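Local coordinates for cellulose biosynthesis protein BcsG (PDB 5OLT) that is required for bacterial cellulose biosynthesis and, as a membrane protein, carries this zinc-binding extramembrane domain of the alkaline phosphatase family, at residues A[181-186]-A[221-226]; A[189-194]-A[239-244]. All coordinates share one frame; numbering follows the deposited sequence.

Interaction 1: A[181-186]-A[221-226]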
ATOM      1  N   LEU A 181      10.191   1.400 -22.328  1.00 12.29           N
ATOM      2  CA  LEU A 181       9.041   0.846 -23.040  1.00 13.95           C
ATOM      3  C   LEU A 181       8.566  -0.399 -22.348  1.00 14.24           C
ATOM      4  O   LEU A 181       9.379  -1.232 -21.899  1.00 15.71           O
ATOM      5  CB  LEU A 181       9.357   0.604 -24.517  1.00 15.86           C
ATOM      6  CG  LEU A 181       9.630   1.923 -25.249  1.00 16.57           C
ATOM      7  CD1 LEU A 181      10.007   1.595 -26.706  1.00 21.56           C
ATOM      8  CD2 LEU A 181       8.486   2.959 -25.193  1.00 18.46           C
ATOM      9  N   SER A 182       7.244  -0.522 -22.246  1.00 18.21           N
ATOM     10  CA  SER A 182       6.700  -1.510 -21.375  1.00 21.45           C
ATOM     11  C   SER A 182       6.645  -2.786 -22.128  1.00 25.26           C
ATOM     12  O   SER A 182       6.879  -2.838 -23.342  1.00 23.28           O
ATOM     13  CB  SER A 182       5.337  -1.109 -20.781  1.00 27.31           C
ATOM     14  OG  SER A 182       4.353  -1.119 -21.785  1.00 29.97           O
ATOM     15  N   PHE A 183       6.437  -3.839 -21.351  1.00 29.57           N
ATOM     16  CA  PHE A 183       6.207  -5.190 -21.850  1.00 30.09           C
ATOM     17  C   PHE A 183       5.087  -5.254 -22.909  1.00 30.31           C
ATOM     18  O   PHE A 183       5.066  -6.192 -23.700  1.00 35.28           O
ATOM     19  CB  PHE A 183       5.888  -6.101 -20.654  1.00 31.56           C
ATOM     20  CG  PHE A 183       4.760  -5.591 -19.799  1.00 32.18           C
ATOM     21  CD1 PHE A 183       4.985  -4.580 -18.833  1.00 30.50           C
ATOM     22  CD2 PHE A 183       3.467  -6.088 -19.968  1.00 32.89           C
ATOM     23  CE1 PHE A 183       3.930  -4.079 -18.071  1.00 36.24           C
ATOM     24  CE2 PHE A 183       2.419  -5.606 -19.195  1.00 34.33           C
ATOM     25  CZ  PHE A 183       2.650  -4.602 -18.241  1.00 33.26           C
ATOM     26  N   ASP A 184       4.179  -4.257 -22.924  1.00 30.45           N
ATOM     27  CA  ASP A 184       3.133  -4.142 -23.978  1.00 29.35           C
ATOM     28  C   ASP A 184       3.462  -3.141 -25.125  1.00 29.32           C
ATOM     29  O   ASP A 184       2.650  -2.929 -26.009  1.00 29.17           O
ATOM     30  CB  ASP A 184       1.707  -3.920 -23.366  1.00 35.39           C
ATOM     31  CG  ASP A 184       1.335  -2.422 -23.156  1.00 38.52           C
ATOM     32  OD1 ASP A 184       2.231  -1.551 -23.151  1.00 36.06           O
ATOM     33  OD2 ASP A 184       0.118  -2.106 -23.002  1.00 33.40           O
ATOM     34  N   GLY A 185       4.652  -2.544 -25.092  1.00 25.80           N
ATOM     35  CA  GLY A 185       5.092  -1.575 -26.126  1.00 22.15           C
ATOM     36  C   GLY A 185       4.798  -0.084 -25.837  1.00 24.06           C
ATOM     37  O   GLY A 185       5.302   0.831 -26.522  1.00 26.16           O
ATOM     38  N   SER A 186       3.981   0.169 -24.831  1.00 21.83           N
ATOM     39  CA  SER A 186       3.616   1.524 -24.518  1.00 17.64           C
ATOM     40  C   SER A 186       4.635   2.150 -23.548  1.00 14.53           C
ATOM     41  O   SER A 186       5.468   1.455 -22.951  1.00 17.34           O
ATOM     42  CB  SER A 186       2.187   1.614 -23.971  1.00 21.39           C
ATOM     43  OG  SER A 186       2.105   0.927 -22.757  1.00 23.43           O
ATOM     44  N   ASP A 221       7.990  -6.786 -15.010  1.00 12.83           N
ATOM     45  CA  ASP A 221       8.750  -7.630 -15.922  1.00 15.14           C
ATOM     46  C   ASP A 221       8.545  -7.196 -17.399  1.00 14.91           C
ATOM     47  O   ASP A 221       7.467  -6.731 -17.789  1.00 16.75           O
ATOM     48  CB  ASP A 221       8.348  -9.100 -15.731  1.00 19.53           C
ATOM     49  CG  ASP A 221       9.442 -10.062 -16.167  1.00 26.76           C
ATOM     50  OD1 ASP A 221      10.564  -9.618 -16.592  1.00 29.66           O
ATOM     51  OD2 ASP A 221       9.162 -11.277 -16.078  1.00 31.87           O
ATOM     52  N   GLY A 222       9.600  -7.326 -18.189  1.00 15.10           N
ATOM     53  CA  GLY A 222       9.488  -7.083 -19.619  1.00 15.63           C
ATOM     54  C   GLY A 222       9.750  -5.664 -20.072  1.00 17.51           C
ATOM     55  O   GLY A 222       9.727  -5.398 -21.260  1.00 20.15           O
ATOM     56  N   ASN A 223       9.959  -4.735 -19.139  1.00 14.83           N
ATOM     57  CA  ASN A 223      10.247  -3.350 -19.504  1.00 12.89           C
ATOM     58  C   ASN A 223      11.676  -3.222 -19.967  1.00 12.91           C
ATOM     59  O   ASN A 223      12.591  -3.848 -19.424  1.00 16.21           O
ATOM     60  CB  ASN A 223      10.053  -2.424 -18.316  1.00 13.21           C
ATOM     61  CG  ASN A 223       8.592  -2.259 -17.934  1.00 14.70           C
ATOM     62  OD1 ASN A 223       7.674  -2.679 -18.667  1.00 18.48           O
ATOM     63  ND2 ASN A 223       8.362  -1.661 -16.782  1.00 14.86           N
ATOM     64  N   HIS A 224      11.879  -2.390 -20.983  1.00 12.49           N
ATOM     65  CA  HIS A 224      13.218  -2.201 -21.550  1.00 12.78           C
ATOM     66  C   HIS A 224      13.511  -0.746 -21.876  1.00 11.57           C
ATOM     67  O   HIS A 224      12.603   0.042 -22.058  1.00 13.40           O
ATOM     68  CB  HIS A 224      13.390  -3.061 -22.790  1.00 18.39           C
ATOM     69  CG  HIS A 224      12.308  -2.902 -23.802  1.00 20.97           C
ATOM     70  ND1 HIS A 224      11.110  -3.592 -23.728  1.00 23.11           N
ATOM     71  CD2 HIS A 224      12.226  -2.121 -24.913  1.00 23.09           C
ATOM     72  CE1 HIS A 224      10.340  -3.245 -24.755  1.00 24.97           C
ATOM     73  NE2 HIS A 224      10.990  -2.350 -25.483  1.00 25.95           N
ATOM     74  N   PHE A 225      14.792  -0.381 -21.902  1.00 11.15           N
ATOM     75  CA  PHE A 225      15.160   0.949 -22.387  1.00 13.05           C
ATOM     76  C   PHE A 225      14.817   1.045 -23.885  1.00 13.53           C
ATOM     77  O   PHE A 225      14.884   0.036 -24.585  1.00 15.00           O
ATOM     78  CB  PHE A 225      16.635   1.225 -22.157  1.00 13.58           C
ATOM     79  CG  PHE A 225      16.996   1.327 -20.712  1.00 13.48           C
ATOM     80  CD1 PHE A 225      16.432   2.313 -19.902  1.00 13.97           C
ATOM     81  CD2 PHE A 225      17.888   0.414 -20.140  1.00 15.04           C
ATOM     82  CE1 PHE A 225      16.774   2.391 -18.549  1.00 14.97           C
ATOM     83  CE2 PHE A 225      18.234   0.495 -18.798  1.00 15.83           C
ATOM     84  CZ  PHE A 225      17.660   1.473 -18.002  1.00 15.36           C
ATOM     85  N   PRO A 226      14.393   2.239 -24.359  1.00 14.39           N
ATOM     86  CA  PRO A 226      13.979   2.336 -25.769  1.00 15.50           C
ATOM     87  C   PRO A 226      15.117   1.890 -26.658  1.00 14.96           C
ATOM     88  O   PRO A 226      16.264   2.264 -26.454  1.00 15.79           O
ATOM     89  CB  PRO A 226      13.688   3.828 -25.935  1.00 17.93           C
ATOM     90  CG  PRO A 226      13.242   4.265 -24.564  1.00 18.32           C
ATOM     91  CD  PRO A 226      14.101   3.479 -23.603  1.00 15.90           C
TER
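The beta hairpin formed by strands 178-181 and 187-189 lies against the loop that follows strand 210-216, and Leu181 and His224 join them as one antiparallel hydrogen-bonded pair. Leu181 N reaches His224 O at 2.8 Å, and His224 N returns to Leu181 O at 2.9 Å. The pairing is a single bridge; the chain then enters a type I turn from Ser182 to Gly185, and overlapping its end, Asp184 OD1 accepts from Ser186 N in an Asx turn.

Past the bridge a side chain takes over from backbone. Asn223 OD1 receives Phe183 N at 3.2 Å, in the carbonyl plane of the amide but bent to 141° at the hydrogen. Its other end, ND2, bonds to Pro218 O, and these two bonds fix which way round the amide sits. Phe183 runs alongside Asn223, ring and amide planes only 19° apart, so CD1 brings the ring edge to within 3.3 Å of OD1. The ring also stacks on His220 and meets Phe153 edge-to-face, and the Phe183 side chain lies about 5 Å from a bound citrate, probably from the crystallisation liquor. Phe183 CB also packs on Asp221 O at 3.3 Å.

At the bridge itself, the His224 side chain folds back over its own backbone (chi1 52°), which brings its ring against Leu181. Leu181 O stands over one ring face, near the rim, while Leu181 CB touches NE2 at 3.5 Å. At the ring edge, ND1 makes a weak in-plane hydrogen bond to Gly222 O, 3.4 Å away.

Interaction 2: A[189-194]-A[239-244]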
ATOM      1  N   TYR A 189       6.674   6.505 -18.402  1.00 10.45           N
ATOM      2  CA  TYR A 189       7.260   7.824 -18.307  1.00 11.14           C
ATOM      3  C   TYR A 189       8.222   7.927 -17.126  1.00 10.43           C
ATOM      4  O   TYR A 189       8.068   7.204 -16.122  1.00 11.73           O
ATOM      5  CB  TYR A 189       6.154   8.870 -18.150  1.00 12.45           C
ATOM      6  CG  TYR A 189       5.239   8.839 -19.332  1.00 12.36           C
ATOM      7  CD1 TYR A 189       5.707   9.242 -20.586  1.00 15.23           C
ATOM      8  CD2 TYR A 189       3.918   8.386 -19.208  1.00 13.68           C
ATOM      9  CE1 TYR A 189       4.889   9.171 -21.710  1.00 15.35           C
ATOM     10  CE2 TYR A 189       3.081   8.323 -20.341  1.00 14.38           C
ATOM     11  CZ  TYR A 189       3.580   8.726 -21.570  1.00 15.60           C
ATOM     12  OH  TYR A 189       2.732   8.683 -22.663  1.00 20.68           O
ATOM     13  N   ASP A 190       9.159   8.867 -17.212  1.00 10.53           N
ATOM     14  CA  ASP A 190      10.081   9.090 -16.123  1.00 10.62           C
ATOM     15  C   ASP A 190       9.333   9.530 -14.868  1.00 10.40           C
ATOM     16  O   ASP A 190       8.550  10.511 -14.890  1.00 11.54           O
ATOM     17  CB  ASP A 190      11.080  10.179 -16.486  1.00 11.67           C
ATOM     18  CG  ASP A 190      12.114  10.328 -15.435  1.00 11.74           C
ATOM     19  OD1 ASP A 190      13.031   9.476 -15.373  1.00 13.95           O
ATOM     20  OD2 ASP A 190      11.989  11.266 -14.639  1.00 13.86           O
ATOM     21  N   ASP A 191       9.639   8.875 -13.752  1.00 10.25           N
ATOM     22  CA  ASP A 191       8.863   9.145 -12.533  1.00 10.51           C
ATOM     23  C   ASP A 191       9.165  10.491 -11.909  1.00  9.90           C
ATOM     24  O   ASP A 191       8.259  11.139 -11.362  1.00 10.79           O
ATOM     25  CB  ASP A 191       9.060   8.035 -11.522  1.00 10.21           C
ATOM     26  CG  ASP A 191       8.419   6.759 -12.009  1.00 10.40           C
ATOM     27  OD1 ASP A 191       7.193   6.855 -12.365  1.00 11.73           O
ATOM     28  OD2 ASP A 191       9.122   5.709 -12.134  1.00 11.86           O
ATOM     29  N   LEU A 192      10.439  10.924 -11.964  1.00 10.61           N
ATOM     30  CA  LEU A 192      10.748  12.250 -11.442  1.00 11.11           C
ATOM     31  C   LEU A 192      10.018  13.304 -12.250  1.00 11.69           C
ATOM     32  O   LEU A 192       9.544  14.290 -11.664  1.00 13.26           O
ATOM     33  CB  LEU A 192      12.252  12.473 -11.430  1.00 11.92           C
ATOM     34  CG  LEU A 192      12.781  13.766 -10.807  1.00 12.91           C
ATOM     35  CD1 LEU A 192      12.229  13.934  -9.386  1.00 13.56           C
ATOM     36  CD2 LEU A 192      14.313  13.770 -10.857  1.00 16.05           C
ATOM     37  N   ALA A 193       9.914  13.125 -13.574  1.00 11.70           N
ATOM     38  CA  ALA A 193       9.161  14.098 -14.397  1.00 12.61           C
ATOM     39  C   ALA A 193       7.675  14.124 -14.038  1.00 11.74           C
ATOM     40  O   ALA A 193       7.079  15.198 -13.931  1.00 13.98           O
ATOM     41  CB  ALA A 193       9.340  13.804 -15.870  1.00 13.16           C
ATOM     42  N   VAL A 194       7.080  12.942 -13.815  1.00 11.67           N
ATOM     43  CA  VAL A 194       5.682  12.872 -13.397  1.00 11.12           C
ATOM     44  C   VAL A 194       5.503  13.591 -12.045  1.00 11.61           C
ATOM     45  O   VAL A 194       4.552  14.358 -11.862  1.00 12.32           O
ATOM     46  CB  VAL A 194       5.218  11.399 -13.267  1.00 11.46           C
ATOM     47  CG1 VAL A 194       3.824  11.322 -12.672  1.00 13.57           C
ATOM     48  CG2 VAL A 194       5.210  10.703 -14.627  1.00 13.09           C
ATOM     49  N   GLN A 239      17.175   0.800  -8.666  1.00  9.06           N
ATOM     50  CA  GLN A 239      18.057   1.889  -8.277  1.00  9.34           C
ATOM     51  C   GLN A 239      17.605   3.221  -8.889  1.00  9.49           C
ATOM     52  O   GLN A 239      17.601   4.249  -8.190  1.00  9.28           O
ATOM     53  CB  GLN A 239      19.486   1.544  -8.721  1.00 10.14           C
ATOM     54  CG  GLN A 239      20.488   2.660  -8.431  1.00 10.60           C
ATOM     55  CD  GLN A 239      20.889   2.778  -6.968  1.00 10.41           C
ATOM     56  OE1 GLN A 239      20.933   1.763  -6.224  1.00 12.55           O
ATOM     57  NE2 GLN A 239      21.240   4.007  -6.545  1.00 12.68           N
ATOM     58  N   LYS A 240      17.262   3.216 -10.184  1.00  9.56           N
ATOM     59  CA  LYS A 240      16.818   4.429 -10.855  1.00  9.70           C
ATOM     60  C   LYS A 240      15.575   4.983 -10.185  1.00  9.95           C
ATOM     61  O   LYS A 240      15.491   6.180  -9.905  1.00 10.73           O
ATOM     62  CB  LYS A 240      16.540   4.119 -12.333  1.00 10.96           C
ATOM     63  CG  LYS A 240      15.934   5.269 -13.138  1.00 11.57           C
ATOM     64  CD  LYS A 240      15.851   4.854 -14.598  1.00 12.69           C
ATOM     65  CE  LYS A 240      15.252   5.917 -15.511  1.00 17.48           C
ATOM     66  NZ  LYS A 240      16.259   6.821 -16.078  1.00 19.27           N
ATOM     67  N   LEU A 241      14.603   4.107  -9.903  1.00  9.03           N
ATOM     68  CA  LEU A 241      13.376   4.546  -9.236  1.00  9.91           C
ATOM     69  C   LEU A 241      13.669   5.118  -7.849  1.00  9.67           C
ATOM     70  O   LEU A 241      13.151   6.178  -7.488  1.00 10.30           O
ATOM     71  CB  LEU A 241      12.396   3.367  -9.108  1.00  9.56           C
ATOM     72  CG  LEU A 241      11.117   3.681  -8.304  1.00  9.89           C
ATOM     73  CD1 LEU A 241      10.302   4.836  -8.911  1.00 11.75           C
ATOM     74  CD2 LEU A 241      10.276   2.424  -8.176  1.00 11.90           C
ATOM     75  N   PHE A 242      14.494   4.407  -7.075  1.00  9.12           N
ATOM     76  CA  PHE A 242      14.737   4.852  -5.714  1.00  9.04           C
ATOM     77  C   PHE A 242      15.517   6.161  -5.712  1.00  8.95           C
ATOM     78  O   PHE A 242      15.258   7.028  -4.881  1.00  9.67           O
ATOM     79  CB  PHE A 242      15.472   3.783  -4.906  1.00  9.70           C
ATOM     80  CG  PHE A 242      14.732   2.462  -4.791  1.00 10.16           C
ATOM     81  CD1 PHE A 242      13.364   2.351  -5.017  1.00 10.59           C
ATOM     82  CD2 PHE A 242      15.447   1.315  -4.406  1.00 11.98           C
ATOM     83  CE1 PHE A 242      12.755   1.104  -4.914  1.00 11.92           C
ATOM     84  CE2 PHE A 242      14.828   0.071  -4.308  1.00 11.71           C
ATOM     85  CZ  PHE A 242      13.468  -0.023  -4.553  1.00 12.14           C
ATOM     86  N   ASP A 243      16.460   6.315  -6.647  1.00  9.64           N
ATOM     87  CA  ASP A 243      17.170   7.597  -6.785  1.00  9.67           C
ATOM     88  C   ASP A 243      16.230   8.730  -7.188  1.00  9.56           C
ATOM     89  O   ASP A 243      16.353   9.855  -6.653  1.00  9.99           O
ATOM     90  CB  ASP A 243      18.292   7.453  -7.822  1.00 10.65           C
ATOM     91  CG  ASP A 243      19.525   6.702  -7.263  1.00 12.65           C
ATOM     92  OD1 ASP A 243      19.658   6.566  -6.015  1.00 14.71           O
ATOM     93  OD2 ASP A 243      20.354   6.267  -8.114  1.00 16.16           O
ATOM     94  N   GLU A 244      15.243   8.436  -8.055  1.00  9.52           N
ATOM     95  CA  GLU A 244      14.298   9.473  -8.435  1.00  9.92           C
ATOM     96  C   GLU A 244      13.360   9.827  -7.287  1.00 10.22           C
ATOM     97  O   GLU A 244      13.071  11.002  -7.095  1.00 10.53           O
ATOM     98  CB  GLU A 244      13.534   9.090  -9.691  1.00 10.88           C
ATOM     99  CG  GLU A 244      14.437   9.140 -10.912  1.00 11.70           C
ATOM    100  CD  GLU A 244      13.684   9.094 -12.225  1.00 12.72           C
ATOM    101  OE1 GLU A 244      12.478   8.754 -12.274  1.00 14.36           O
ATOM    102  OE2 GLU A 244      14.345   9.399 -13.261  1.00 13.87           O
TER
HETATM  103  O   HOH W   1      14.379   8.406 -17.461  1.00 21.38           O
HETATM  104  O   HOH W   2      11.956   5.771 -11.962  1.00 15.68           O
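Glu244, on helix 234-255, reaches across to the first turn of helix 191-203 and puts its carboxylate against Asp190, the N-cap of that helix. This is the tight part of the contact. Asp190 OD1 and Glu244 OE2 are 2.5 Å apart, with the two carboxylate planes turned 71° to each other. Asp190 has CG anti to its N (chi1 -174°), which leaves OD2 over the helix start, where its anti lone pair takes Ala193 N at 3.0 Å, while OD1 is turned to Glu244. The other Glu244 oxygen, OE1, accepts Leu192 N at 3.0 Å. That N-H comes from above the carboxylate plane, 63° out of it. Leu192 CB backs the same group, 3.8 Å from Glu244 CD. The N-cap acid and a glutamate from the other helix thus take one first-turn amide each, Ala193 N and Leu192 N.

Away from the carboxylate pair the contact is looser and partly carried by water. One water donates to both Asp191 OD2 and Glu244 OE1, bridging two acids whose oxygens do not meet directly. Asp191 itself is buried, resting OD2 on Leu241 CD1 at 3.5 Å and leaning on Leu216 and Phe214 of strand 210-216, while its OD1 lies close to another acid, Asp148. At the partly exposed margin, Lys240 stays too far from Asp190 for a salt bridge, NZ to OD1 being 4.2 Å, and a second water links them, accepting from NZ and donating to OD1.

So short a separation between carboxylate oxygens implies that a proton is probably held between Asp190 and Glu244, on a group that the distances do not identify. The helix N-terminus and the water-relayed lysine probably ease whatever negative charge remains.

Interactions 1 and 2 follow one another along the chain and interleave: 181-186 leads through strand 187-189 into 189-194, while 221-226 and 239-244 lie on the way into and along helix 234-255. Their centres are 15 Å apart, and Pro218 serves both, its O taken by Asn223 in interaction 1 and its surface touched by Asp191 in interaction 2. Interaction 1 sits closer to the metal: the Phe183 side chain is about 8 Å from the zinc, which Cys67, Ser102, Glu266 and His267 bind, whereas in interaction 2 the Leu241 side chain is about 12 Å away. The first thus lies near the metal site, and the second joins helices 191-203 and 234-255 farther from it.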